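Local coordinates for protein DyP-type peroxidase (Thermobifida cellulosilytica, PDB 4GS1) that probably catalyses the hydrogen peroxide-dependent oxidation of dyes and related substrates at a bound heme, as a DyP-type peroxidase, at residues W180-F185 with G337-A342; A49-I54 with R320-D325; P142-G147 with V244-M249. One frame throughout, in Å; residues are numbered along the deposited sequence. Where two conformers were deposited one is given.

Contact 1. Residues W180-F185 with G337-A342; sequences WSLRGF and GLLFMA. With HEM (protoporphyrin IX containing Fe), chain F.
Leu182 and Leu339 reach toward each other from two facing strands and meet tip to tip, Leu182 CD2 lying 4.1 Å from Leu339 CD1. Each runs CG anti to its own main-chain nitrogen (chi1 -173° for Leu182, 165° for Leu339), which sends the isobutyl group straight into the interface. The second branch of Leu339 works on the backbone instead: CD2 rests 3.9 Å from Leu182 O and beside Gly184 N. A side chain on Gly184 would point at this methyl, and its first carbon would already be tight against it, so the bare glycine lets the strands close here.

Alternate residues of 337-342 turn the other way, to the heme. Phe340 CE1 and CZ meet pyrrole C, with CE1 3.4 Å from heme C2C, while the heme methyl CMC sits over one ring face near its rim. Leu338 CD2 packs 3.8 Å from heme C3B, and Leu338 also lines the bound dioxygen site with Asp207 and Arg319. Replacing Phe340 by an alanine would probably open a gap beside pyrrole C and leave that side of the porphyrin less firmly held.

The contact joins the N-terminal and C-terminal sheets. Strand 176-185 is hydrogen-bonded to strand 50-58, Leu339 packs on Val244 of strand 240-249, and Leu182 touches Tyr324 and Arg246.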
loop_
_atom_site.group_PDB
_atom_site.type_symbol
_atom_site.label_atom_id
_atom_site.label_comp_id
_atom_site.label_asym_id
_atom_site.label_seq_id
_atom_site.Cartn_x
_atom_site.Cartn_y
_atom_site.Cartn_z
ATOM N N TRP B 180 -7.311 9.523 -11.925
ATOM C CA TRP B 180 -6.875 8.195 -11.501
ATOM C C TRP B 180 -5.712 8.367 -10.529
ATOM O O TRP B 180 -5.093 9.425 -10.466
ATOM C CB TRP B 180 -6.496 7.283 -12.696
ATOM C CG TRP B 180 -5.368 7.784 -13.572
ATOM C CD1 TRP B 180 -5.487 8.475 -14.761
ATOM C CD2 TRP B 180 -3.963 7.638 -13.340
ATOM N NE1 TRP B 180 -4.236 8.761 -15.269
ATOM C CE2 TRP B 180 -3.287 8.260 -14.414
ATOM C CE3 TRP B 180 -3.208 7.039 -12.321
ATOM C CZ2 TRP B 180 -1.894 8.300 -14.500
ATOM C CZ3 TRP B 180 -1.816 7.081 -12.407
ATOM C CH2 TRP B 180 -1.176 7.713 -13.487
ATOM N N SER B 181 -5.430 7.338 -9.745
ATOM C CA SER B 181 -4.245 7.378 -8.899
ATOM C C SER B 181 -3.740 5.972 -8.673
ATOM O O SER B 181 -4.476 5.001 -8.854
ATOM C CB SER B 181 -4.537 8.065 -7.560
ATOM O OG SER B 181 -5.182 7.167 -6.664
ATOM N N LEU B 182 -2.474 5.849 -8.296
ATOM C CA LEU B 182 -1.926 4.533 -7.966
ATOM C C LEU B 182 -0.806 4.681 -6.947
ATOM O O LEU B 182 0.074 5.540 -7.090
ATOM C CB LEU B 182 -1.409 3.815 -9.222
ATOM C CG LEU B 182 -0.960 2.354 -9.090
ATOM C CD1 LEU B 182 -2.077 1.490 -8.567
ATOM C CD2 LEU B 182 -0.482 1.847 -10.459
ATOM N N ARG B 183 -0.868 3.851 -5.905
ATOM C CA ARG B 183 0.171 3.801 -4.885
ATOM C C ARG B 183 1.145 2.682 -5.198
ATOM O O ARG B 183 0.746 1.636 -5.717
ATOM C CB ARG B 183 -0.460 3.562 -3.510
ATOM C CG ARG B 183 -1.324 4.725 -3.044
ATOM C CD ARG B 183 -2.078 4.409 -1.741
ATOM N NE ARG B 183 -1.182 4.296 -0.591
ATOM C CZ ARG B 183 -0.903 3.152 0.026
ATOM N NH1 ARG B 183 -0.082 3.138 1.065
ATOM N NH2 ARG B 183 -1.444 2.022 -0.397
ATOM N N GLY B 184 2.420 2.895 -4.864
ATOM C CA GLY B 184 3.456 1.905 -5.118
ATOM C C GLY B 184 4.493 1.850 -4.011
ATOM O O GLY B 184 4.590 2.772 -3.199
ATOM N N PHE B 185 5.265 0.765 -3.972
ATOM C CA PHE B 185 6.290 0.601 -2.945
ATOM C C PHE B 185 7.547 -0.065 -3.484
ATOM O O PHE B 185 7.522 -0.740 -4.518
ATOM C CB PHE B 185 5.756 -0.253 -1.786
ATOM C CG PHE B 185 5.340 -1.641 -2.195
ATOM C CD1 PHE B 185 6.241 -2.702 -2.147
ATOM C CD2 PHE B 185 4.049 -1.889 -2.636
ATOM C CE1 PHE B 185 5.858 -3.980 -2.532
ATOM C CE2 PHE B 185 3.659 -3.168 -3.024
ATOM C CZ PHE B 185 4.569 -4.215 -2.969
ATOM N N GLY B 337 1.616 -5.535 -10.060
ATOM C CA GLY B 337 2.534 -5.351 -11.167
ATOM C C GLY B 337 3.558 -4.259 -10.949
ATOM O O GLY B 337 4.003 -4.003 -9.818
ATOM N N LEU B 338 3.931 -3.608 -12.043
ATOM C CA LEU B 338 4.925 -2.546 -12.002
ATOM C C LEU B 338 4.280 -1.225 -12.358
ATOM O O LEU B 338 3.649 -1.093 -13.405
ATOM C CB LEU B 338 6.054 -2.855 -12.989
ATOM C CG LEU B 338 7.185 -1.839 -13.113
ATOM C CD1 LEU B 338 7.969 -1.758 -11.802
ATOM C CD2 LEU B 338 8.104 -2.247 -14.261
ATOM N N LEU B 339 4.415 -0.262 -11.455
ATOM C CA LEU B 339 4.095 1.123 -11.751
ATOM C C LEU B 339 5.362 1.676 -12.412
ATOM O O LEU B 339 6.295 2.164 -11.759
ATOM C CB LEU B 339 3.679 1.861 -10.466
ATOM C CG LEU B 339 3.631 3.394 -10.470
ATOM C CD1 LEU B 339 2.880 3.896 -11.674
ATOM C CD2 LEU B 339 2.962 3.896 -9.195
ATOM N N PHE B 340 5.396 1.550 -13.735
ATOM C CA PHE B 340 6.547 1.930 -14.543
ATOM C C PHE B 340 6.571 3.454 -14.724
ATOM O O PHE B 340 5.556 4.066 -15.067
ATOM C CB PHE B 340 6.438 1.219 -15.904
ATOM C CG PHE B 340 7.511 1.598 -16.893
ATOM C CD1 PHE B 340 8.648 0.818 -17.030
ATOM C CD2 PHE B 340 7.364 2.715 -17.718
ATOM C CE1 PHE B 340 9.644 1.157 -17.952
ATOM C CE2 PHE B 340 8.353 3.060 -18.641
ATOM C CZ PHE B 340 9.492 2.282 -18.757
ATOM N N MET B 341 7.725 4.068 -14.475
ATOM C CA MET B 341 7.879 5.509 -14.663
ATOM C C MET B 341 9.211 5.825 -15.325
ATOM O O MET B 341 10.275 5.628 -14.735
ATOM C CB MET B 341 7.729 6.237 -13.327
ATOM C CG MET B 341 6.296 6.223 -12.817
ATOM S SD MET B 341 6.091 7.303 -11.398
ATOM C CE MET B 341 6.523 6.184 -10.151
ATOM N N ALA B 342 9.150 6.290 -16.569
ATOM C CA ALA B 342 10.369 6.610 -17.310
ATOM C C ALA B 342 10.535 8.114 -17.430
ATOM O O ALA B 342 9.590 8.817 -17.792
ATOM C CB ALA B 342 10.333 5.983 -18.695
HETATM C CHA HEM F . 15.828 -3.426 -18.312
HETATM C CHB HEM F . 12.040 -5.485 -16.107
HETATM C CHC HEM F . 8.975 -2.845 -18.796
HETATM C CHD HEM F . 12.752 -0.466 -20.719
HETATM C C1A HEM F . 15.058 -4.221 -17.509
HETATM C C2A HEM F . 15.577 -5.213 -16.599
HETATM C C3A HEM F . 14.526 -5.781 -15.993
HETATM C C4A HEM F . 13.324 -5.162 -16.493
HETATM C CMA HEM F . 14.561 -6.903 -14.926
HETATM C CAA HEM F . 17.084 -5.529 -16.401
HETATM C CBA HEM F . 17.698 -4.726 -15.240
HETATM C CGA HEM F . 17.832 -3.261 -15.555
HETATM O O1A HEM F . 18.770 -2.888 -16.324
HETATM O O2A HEM F . 17.021 -2.459 -15.027
HETATM C C1B HEM F . 10.890 -4.966 -16.656
HETATM C C2B HEM F . 9.547 -5.393 -16.329
HETATM C C3B HEM F . 8.691 -4.678 -17.076
HETATM C C4B HEM F . 9.468 -3.762 -17.891
HETATM C CMB HEM F . 9.245 -6.518 -15.310
HETATM C CAB HEM F . 7.142 -4.723 -17.108
HETATM C CBB HEM F . 6.401 -5.171 -16.073
HETATM C C1C HEM F . 9.736 -1.971 -19.554
HETATM C C2C HEM F . 9.233 -0.994 -20.510
HETATM C C3C HEM F . 10.283 -0.325 -21.028
HETATM C C4C HEM F . 11.474 -0.885 -20.434
HETATM C CMC HEM F . 7.733 -0.764 -20.799
HETATM C CAC HEM F . 10.349 0.814 -22.084
HETATM C CBC HEM F . 9.395 1.084 -22.978
HETATM C C1D HEM F . 13.902 -1.030 -20.232
HETATM C C2D HEM F . 15.230 -0.552 -20.534
HETATM C C3D HEM F . 16.180 -1.478 -19.801
HETATM C C4D HEM F . 15.342 -2.419 -19.101
HETATM C CMD HEM F . 15.631 0.641 -21.433
HETATM C CAD HEM F . 17.715 -1.394 -19.801
HETATM C CBD HEM F . 18.268 -2.043 -21.071
HETATM C CGD HEM F . 19.774 -1.900 -21.050
HETATM O O1D HEM F . 20.465 -2.851 -20.591
HETATM O O2D HEM F . 20.288 -0.825 -21.459
HETATM N NA HEM F . 13.676 -4.200 -17.432
HETATM N NB HEM F . 10.810 -3.971 -17.617
HETATM N NC HEM F . 11.121 -1.893 -19.543
HETATM N ND HEM F . 14.003 -2.132 -19.377
HETATM FE FE HEM F . 12.415 -3.112 -18.576
#

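Contact 2. Residues A49-I54 with R320-D325; sequences AFVHVI and RGYNYD
The hydroxyl of Tyr322 is gripped twice: it gives a hydrogen bond to Pro48 O and accepts one from a water, at 2.7 Å from Tyr322 OH. The same water donates to Phe50 O, 2.8 Å away, and so bridges the phenol to the backbone of the facing strand.

Away from the hydroxyl, the ring is a platform for Val51. Val51 CB stands 3.8 Å from the centroid of the Tyr322 ring and 2° off its normal, a CH-pi contact centred on the face. Val51 CG1 shifts toward the root of the ring, 3.5 Å from Tyr322 CG; this methyl lies between the backbone N and carbonyl carbon of its own residue (chi1 78°), which tilts it onto that end. At the ring edge, near its plane, Ala49 O comes to 3.7 Å from Tyr322 CE1, so backbone and side chain of 49-51 wrap two aspects of one aromatic group.

Arg186 adds a cation-pi interaction to the same ring, and Met341 of strand 334-344 also packs on Tyr322. Strand 50-58 itself is hydrogen-bonded at Val51 to Gly184.

The contact divides its chemistry: carbon packing carries the aromatic face, while two hydrogen bonds satisfy the buried hydroxyl and are likely to resist sliding of the ring across Val51.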
loop_
_atom_site.group_PDB
_atom_site.type_symbol
_atom_site.label_atom_id
_atom_site.label_comp_id
_atom_site.label_asym_id
_atom_site.label_seq_id
_atom_site.Cartn_x
_atom_site.Cartn_y
_atom_site.Cartn_z
ATOM N N ALA B 49 10.857 4.886 -0.386
ATOM C CA ALA B 49 10.267 3.557 -0.534
ATOM C C ALA B 49 8.815 3.563 -1.013
ATOM O O ALA B 49 8.339 2.550 -1.524
ATOM C CB ALA B 49 10.390 2.764 0.779
ATOM N N PHE B 50 8.109 4.679 -0.840
ATOM C CA PHE B 50 6.683 4.736 -1.205
ATOM C C PHE B 50 6.380 5.874 -2.158
ATOM O O PHE B 50 7.022 6.929 -2.099
ATOM C CB PHE B 50 5.814 4.860 0.060
ATOM C CG PHE B 50 6.031 3.736 1.025
ATOM C CD1 PHE B 50 5.333 2.545 0.888
ATOM C CD2 PHE B 50 6.973 3.847 2.043
ATOM C CE1 PHE B 50 5.562 1.487 1.756
ATOM C CE2 PHE B 50 7.209 2.789 2.915
ATOM C CZ PHE B 50 6.494 1.605 2.763
ATOM N N VAL B 51 5.392 5.661 -3.030
ATOM C CA VAL B 51 4.943 6.699 -3.959
ATOM C C VAL B 51 3.423 6.687 -4.082
ATOM O O VAL B 51 2.785 5.658 -3.888
ATOM C CB VAL B 51 5.574 6.524 -5.375
ATOM C CG1 VAL B 51 4.869 5.399 -6.169
ATOM C CG2 VAL B 51 5.528 7.834 -6.166
ATOM N N HIS B 52 2.848 7.849 -4.373
ATOM C CA HIS B 52 1.441 7.923 -4.760
ATOM C C HIS B 52 1.411 8.850 -5.960
ATOM O O HIS B 52 1.772 10.027 -5.857
ATOM C CB HIS B 52 0.575 8.463 -3.604
ATOM C CG HIS B 52 -0.884 8.126 -3.720
ATOM N ND1 HIS B 52 -1.721 8.044 -2.618
ATOM C CD2 HIS B 52 -1.662 7.864 -4.799
ATOM C CE1 HIS B 52 -2.941 7.738 -3.017
ATOM N NE2 HIS B 52 -2.938 7.620 -4.337
ATOM N N VAL B 53 1.033 8.306 -7.115
ATOM C CA VAL B 53 0.936 9.108 -8.327
ATOM C C VAL B 53 -0.524 9.440 -8.535
ATOM O O VAL B 53 -1.370 8.547 -8.505
ATOM C CB VAL B 53 1.485 8.337 -9.535
ATOM C CG1 VAL B 53 1.314 9.158 -10.806
ATOM C CG2 VAL B 53 2.958 8.035 -9.316
ATOM N N ILE B 54 -0.829 10.723 -8.701
ATOM C CA ILE B 54 -2.220 11.150 -8.846
ATOM C C ILE B 54 -2.383 12.005 -10.090
ATOM O O ILE B 54 -1.695 13.016 -10.251
ATOM C CB ILE B 54 -2.688 11.976 -7.623
ATOM C CG1 ILE B 54 -2.369 11.227 -6.326
ATOM C CG2 ILE B 54 -4.200 12.252 -7.706
ATOM C CD1 ILE B 54 -1.961 12.124 -5.187
ATOM N N ARG B 320 12.283 4.835 -12.940
ATOM C CA ARG B 320 12.157 5.079 -11.502
ATOM C C ARG B 320 10.796 4.554 -11.072
ATOM O O ARG B 320 9.904 5.303 -10.681
ATOM C CB ARG B 320 12.307 6.579 -11.209
ATOM C CG ARG B 320 12.440 6.950 -9.731
ATOM C CD ARG B 320 12.636 8.467 -9.612
ATOM N NE ARG B 320 12.724 8.937 -8.229
ATOM C CZ ARG B 320 11.668 9.185 -7.461
ATOM N NH1 ARG B 320 10.438 8.965 -7.926
ATOM N NH2 ARG B 320 11.841 9.630 -6.220
ATOM N N GLY B 321 10.642 3.241 -11.181
ATOM C CA GLY B 321 9.356 2.603 -10.970
ATOM C C GLY B 321 9.142 2.044 -9.582
ATOM O O GLY B 321 10.066 2.005 -8.752
ATOM N N TYR B 322 7.907 1.612 -9.327
ATOM C CA TYR B 322 7.511 1.092 -8.025
ATOM C C TYR B 322 6.666 -0.150 -8.231
ATOM O O TYR B 322 6.052 -0.322 -9.289
ATOM C CB TYR B 322 6.712 2.152 -7.225
ATOM C CG TYR B 322 7.615 3.230 -6.654
ATOM C CD1 TYR B 322 7.980 3.215 -5.315
ATOM C CD2 TYR B 322 8.123 4.237 -7.464
ATOM C CE1 TYR B 322 8.835 4.188 -4.791
ATOM C CE2 TYR B 322 8.991 5.209 -6.952
ATOM C CZ TYR B 322 9.334 5.171 -5.616
ATOM O OH TYR B 322 10.191 6.129 -5.107
ATOM N N ASN B 323 6.608 -1.006 -7.217
ATOM C CA ASN B 323 5.716 -2.163 -7.277
ATOM C C ASN B 323 4.320 -1.765 -6.835
ATOM O O ASN B 323 4.170 -0.922 -5.948
ATOM C CB ASN B 323 6.244 -3.255 -6.353
ATOM C CG ASN B 323 7.676 -3.607 -6.665
ATOM O OD1 ASN B 323 8.014 -3.853 -7.814
ATOM N ND2 ASN B 323 8.535 -3.573 -5.657
ATOM N N TYR B 324 3.282 -2.346 -7.441
ATOM C CA TYR B 324 1.942 -2.114 -6.903
ATOM C C TYR B 324 1.234 -3.425 -6.603
ATOM O O TYR B 324 1.441 -4.436 -7.277
ATOM C CB TYR B 324 1.086 -1.188 -7.795
ATOM C CG TYR B 324 0.583 -1.800 -9.086
ATOM C CD1 TYR B 324 -0.635 -2.483 -9.136
ATOM C CD2 TYR B 324 1.303 -1.657 -10.266
ATOM C CE1 TYR B 324 -1.105 -3.034 -10.327
ATOM C CE2 TYR B 324 0.841 -2.203 -11.449
ATOM C CZ TYR B 324 -0.357 -2.874 -11.479
ATOM O OH TYR B 324 -0.801 -3.403 -12.675
ATOM N N ASP B 325 0.400 -3.400 -5.573
ATOM C CA ASP B 325 -0.361 -4.568 -5.176
ATOM C C ASP B 325 -1.774 -4.094 -4.883
ATOM O O ASP B 325 -2.023 -3.419 -3.876
ATOM C CB ASP B 325 0.250 -5.198 -3.921
ATOM C CG ASP B 325 -0.402 -6.516 -3.548
ATOM O OD1 ASP B 325 -1.564 -6.761 -3.947
ATOM O OD2 ASP B 325 0.245 -7.324 -2.848
HETATM O O HOH W 1 8.631 8.142 -4.106
#

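Contact 3. Residues P142-G147 with V244-M249; sequences PRWCGG and VRRIRM. With HEM (protoporphyrin IX containing Fe), chain F.
A stacked cation-pi pair joins a loop of the N-terminal half to a strand that lines the heme pocket: the guanidinium of Arg246 lies flat on the indole of Trp144. Their planes are 4° apart and their centres are separated by 3.7 Å. The charge sits over the six-membered ring, 20° off its normal, with Arg246 CZ 3.5 Å from Trp144 CH2. Arg246 NH1 lies over the CE2-CZ2 side of the six-membered ring, 3.6 Å from Trp144 CZ2, while the aliphatic part of the arginine joins in through Arg246 CD, 3.8 Å from Trp144 CE3.

The arginine gets there by a fully stretched chain, CG anti to the backbone N (chi1 178°) and extended on to NE. Its NH2 also faces Asp335 in a long, weak ion pair that may balance part of the charge. Turned to the far side of the strand, Ile247 CG2 meets the heme vinyl carbon CBB at 3.5 Å and Met249 CE meets the heme methyl CMB at 3.8 Å; both residues belong to the heme pocket.

Around the pair, Trp144 also touches Glu372 of strand 369-379 and Arg329, and Arg246 packs on Tyr324 and Glu326 of strand 318-328. The loop carrying Trp144 precedes strand 149-155 and is pinned to strand 176-185 through Gly146 O and Trp180 NE1.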
loop_
_atom_site.group_PDB
_atom_site.type_symbol
_atom_site.label_atom_id
_atom_site.label_comp_id
_atom_site.label_asym_id
_atom_site.label_seq_id
_atom_site.Cartn_x
_atom_site.Cartn_y
_atom_site.Cartn_z
ATOM N N PRO B 142 -9.464 3.539 -20.359
ATOM C CA PRO B 142 -9.424 4.988 -20.613
ATOM C C PRO B 142 -9.355 5.876 -19.367
ATOM O O PRO B 142 -8.665 6.898 -19.387
ATOM C CB PRO B 142 -10.732 5.241 -21.373
ATOM C CG PRO B 142 -10.996 3.954 -22.078
ATOM C CD PRO B 142 -10.544 2.880 -21.116
ATOM N N ARG B 143 -10.050 5.486 -18.301
ATOM C CA ARG B 143 -10.082 6.309 -17.097
ATOM C C ARG B 143 -8.816 6.170 -16.256
ATOM O O ARG B 143 -8.632 6.902 -15.282
ATOM C CB ARG B 143 -11.330 6.008 -16.267
ATOM C CG ARG B 143 -12.627 6.430 -16.957
ATOM C CD ARG B 143 -12.569 7.882 -17.474
ATOM N NE ARG B 143 -12.517 8.885 -16.405
ATOM C CZ ARG B 143 -12.788 10.175 -16.571
ATOM N NH1 ARG B 143 -13.144 10.633 -17.765
ATOM N NH2 ARG B 143 -12.721 11.011 -15.541
ATOM N N TRP B 144 -7.948 5.239 -16.642
ATOM C CA TRP B 144 -6.639 5.076 -16.011
ATOM C C TRP B 144 -5.550 5.672 -16.903
ATOM O O TRP B 144 -4.364 5.400 -16.703
ATOM C CB TRP B 144 -6.314 3.595 -15.798
ATOM C CG TRP B 144 -7.055 2.917 -14.704
ATOM C CD1 TRP B 144 -7.916 3.480 -13.809
ATOM C CD2 TRP B 144 -6.988 1.523 -14.384
ATOM N NE1 TRP B 144 -8.399 2.506 -12.947
ATOM C CE2 TRP B 144 -7.837 1.298 -13.283
ATOM C CE3 TRP B 144 -6.293 0.439 -14.931
ATOM C CZ2 TRP B 144 -8.005 0.032 -12.714
ATOM C CZ3 TRP B 144 -6.452 -0.820 -14.358
ATOM C CH2 TRP B 144 -7.307 -1.012 -13.266
ATOM N N CYS B 145 -5.951 6.472 -17.888
ATOM C CA CYS B 145 -4.992 7.097 -18.791
ATOM C C CYS B 145 -5.086 8.611 -18.792
ATOM O O CYS B 145 -6.155 9.174 -18.568
ATOM C CB CYS B 145 -5.198 6.606 -20.224
ATOM S SG CYS B 145 -4.889 4.854 -20.445
ATOM N N GLY B 146 -3.965 9.268 -19.064
ATOM C CA GLY B 146 -3.977 10.708 -19.259
ATOM C C GLY B 146 -4.205 11.553 -18.014
ATOM O O GLY B 146 -3.936 11.129 -16.886
ATOM N N GLY B 147 -4.674 12.780 -18.231
ATOM C CA GLY B 147 -4.854 13.728 -17.149
ATOM C C GLY B 147 -4.361 15.115 -17.518
ATOM O O GLY B 147 -3.354 15.252 -18.215
ATOM N N VAL B 244 4.238 7.380 -17.599
ATOM C CA VAL B 244 3.762 6.409 -16.618
ATOM C C VAL B 244 3.052 5.273 -17.335
ATOM O O VAL B 244 2.223 5.517 -18.216
ATOM C CB VAL B 244 2.722 7.048 -15.682
ATOM C CG1 VAL B 244 2.232 6.021 -14.664
ATOM C CG2 VAL B 244 3.295 8.250 -14.981
ATOM N N ARG B 245 3.378 4.033 -16.975
ATOM C CA ARG B 245 2.593 2.884 -17.431
ATOM C C ARG B 245 2.230 2.006 -16.247
ATOM O O ARG B 245 3.095 1.611 -15.466
ATOM C CB ARG B 245 3.355 2.065 -18.490
ATOM C CG ARG B 245 3.830 2.880 -19.702
ATOM C CD ARG B 245 2.693 3.179 -20.687
ATOM N NE ARG B 245 2.424 2.033 -21.567
ATOM C CZ ARG B 245 1.836 2.121 -22.755
ATOM N NH1 ARG B 245 1.444 3.302 -23.221
ATOM N NH2 ARG B 245 1.654 1.025 -23.488
ATOM N N ARG B 246 0.942 1.705 -16.102
ATOM C CA ARG B 246 0.499 0.720 -15.124
ATOM C C ARG B 246 0.542 -0.649 -15.789
ATOM O O ARG B 246 -0.262 -0.933 -16.685
ATOM C CB ARG B 246 -0.923 1.056 -14.639
ATOM C CG ARG B 246 -1.492 0.051 -13.653
ATOM C CD ARG B 246 -2.902 0.440 -13.198
ATOM N NE ARG B 246 -3.475 -0.588 -12.338
ATOM C CZ ARG B 246 -4.378 -0.363 -11.389
ATOM N NH1 ARG B 246 -4.816 0.872 -11.158
ATOM N NH2 ARG B 246 -4.832 -1.376 -10.665
ATOM N N ILE B 247 1.505 -1.487 -15.386
ATOM C CA ILE B 247 1.738 -2.749 -16.088
ATOM C C ILE B 247 1.449 -3.917 -15.169
ATOM O O ILE B 247 2.217 -4.202 -14.247
ATOM C CB ILE B 247 3.188 -2.858 -16.626
ATOM C CG1 ILE B 247 3.564 -1.632 -17.464
ATOM C CG2 ILE B 247 3.341 -4.123 -17.489
ATOM C CD1 ILE B 247 5.048 -1.658 -17.933
ATOM N N ARG B 248 0.337 -4.598 -15.423
ATOM C CA ARG B 248 -0.039 -5.773 -14.642
ATOM C C ARG B 248 0.878 -6.933 -14.993
ATOM O O ARG B 248 1.171 -7.167 -16.172
ATOM C CB ARG B 248 -1.498 -6.167 -14.919
ATOM C CG ARG B 248 -1.980 -7.366 -14.087
ATOM C CD ARG B 248 -3.511 -7.533 -14.135
ATOM N NE ARG B 248 -4.026 -7.761 -15.489
ATOM C CZ ARG B 248 -4.130 -8.956 -16.074
ATOM N NH1 ARG B 248 -3.750 -10.057 -15.439
ATOM N NH2 ARG B 248 -4.622 -9.053 -17.305
ATOM N N MET B 249 1.350 -7.637 -13.968
ATOM C CA MET B 249 2.157 -8.837 -14.158
ATOM C C MET B 249 1.294 -10.084 -14.089
ATOM O O MET B 249 0.487 -10.241 -13.166
ATOM C CB MET B 249 3.242 -8.917 -13.082
ATOM C CG MET B 249 4.399 -7.933 -13.286
ATOM S SD MET B 249 5.376 -7.853 -11.762
ATOM C CE MET B 249 6.894 -7.110 -12.372
HETATM C CHA HEM F . 15.828 -3.426 -18.312
HETATM C CHB HEM F . 12.040 -5.485 -16.107
HETATM C CHC HEM F . 8.975 -2.845 -18.796
HETATM C CHD HEM F . 12.752 -0.466 -20.719
HETATM C C1A HEM F . 15.058 -4.221 -17.509
HETATM C C2A HEM F . 15.577 -5.213 -16.599
HETATM C C3A HEM F . 14.526 -5.781 -15.993
HETATM C C4A HEM F . 13.324 -5.162 -16.493
HETATM C CMA HEM F . 14.561 -6.903 -14.926
HETATM C CAA HEM F . 17.084 -5.529 -16.401
HETATM C CBA HEM F . 17.698 -4.726 -15.240
HETATM C CGA HEM F . 17.832 -3.261 -15.555
HETATM O O1A HEM F . 18.770 -2.888 -16.324
HETATM O O2A HEM F . 17.021 -2.459 -15.027
HETATM C C1B HEM F . 10.890 -4.966 -16.656
HETATM C C2B HEM F . 9.547 -5.393 -16.329
HETATM C C3B HEM F . 8.691 -4.678 -17.076
HETATM C C4B HEM F . 9.468 -3.762 -17.891
HETATM C CMB HEM F . 9.245 -6.518 -15.310
HETATM C CAB HEM F . 7.142 -4.723 -17.108
HETATM C CBB HEM F . 6.401 -5.171 -16.073
HETATM C C1C HEM F . 9.736 -1.971 -19.554
HETATM C C2C HEM F . 9.233 -0.994 -20.510
HETATM C C3C HEM F . 10.283 -0.325 -21.028
HETATM C C4C HEM F . 11.474 -0.885 -20.434
HETATM C CMC HEM F . 7.733 -0.764 -20.799
HETATM C CAC HEM F . 10.349 0.814 -22.084
HETATM C CBC HEM F . 9.395 1.084 -22.978
HETATM C C1D HEM F . 13.902 -1.030 -20.232
HETATM C C2D HEM F . 15.230 -0.552 -20.534
HETATM C C3D HEM F . 16.180 -1.478 -19.801
HETATM C C4D HEM F . 15.342 -2.419 -19.101
HETATM C CMD HEM F . 15.631 0.641 -21.433
HETATM C CAD HEM F . 17.715 -1.394 -19.801
HETATM C CBD HEM F . 18.268 -2.043 -21.071
HETATM C CGD HEM F . 19.774 -1.900 -21.050
HETATM O O1D HEM F . 20.465 -2.851 -20.591
HETATM O O2D HEM F . 20.288 -0.825 -21.459
HETATM N NA HEM F . 13.676 -4.200 -17.432
HETATM N NB HEM F . 10.810 -3.971 -17.617
HETATM N NC HEM F . 11.121 -1.893 -19.543
HETATM N ND HEM F . 14.003 -2.132 -19.377
HETATM FE FE HEM F . 12.415 -3.112 -18.576
#

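In the fold
Contacts 1 and 2 lie side by side in the core, about 4 Å between centres, and join the same two four-stranded antiparallel sheets of the ferredoxin-like halves: strands 176-185 and 50-58 on one, 334-344 and 318-328 on the other. Between side chains contact 1 is apolar, whereas contact 2 adds a water and a buried, hydrogen-bonded phenol hydroxyl. Contact 3 sits nearer the surface, about 8 Å from contact 1 between centres, and pairs a loop with strand 240-249 by a charged stack. Probable backbone hydrogen bonds, such as Phe340 N to Arg245 O, link its strand to that of contact 1, and both strands face the heme.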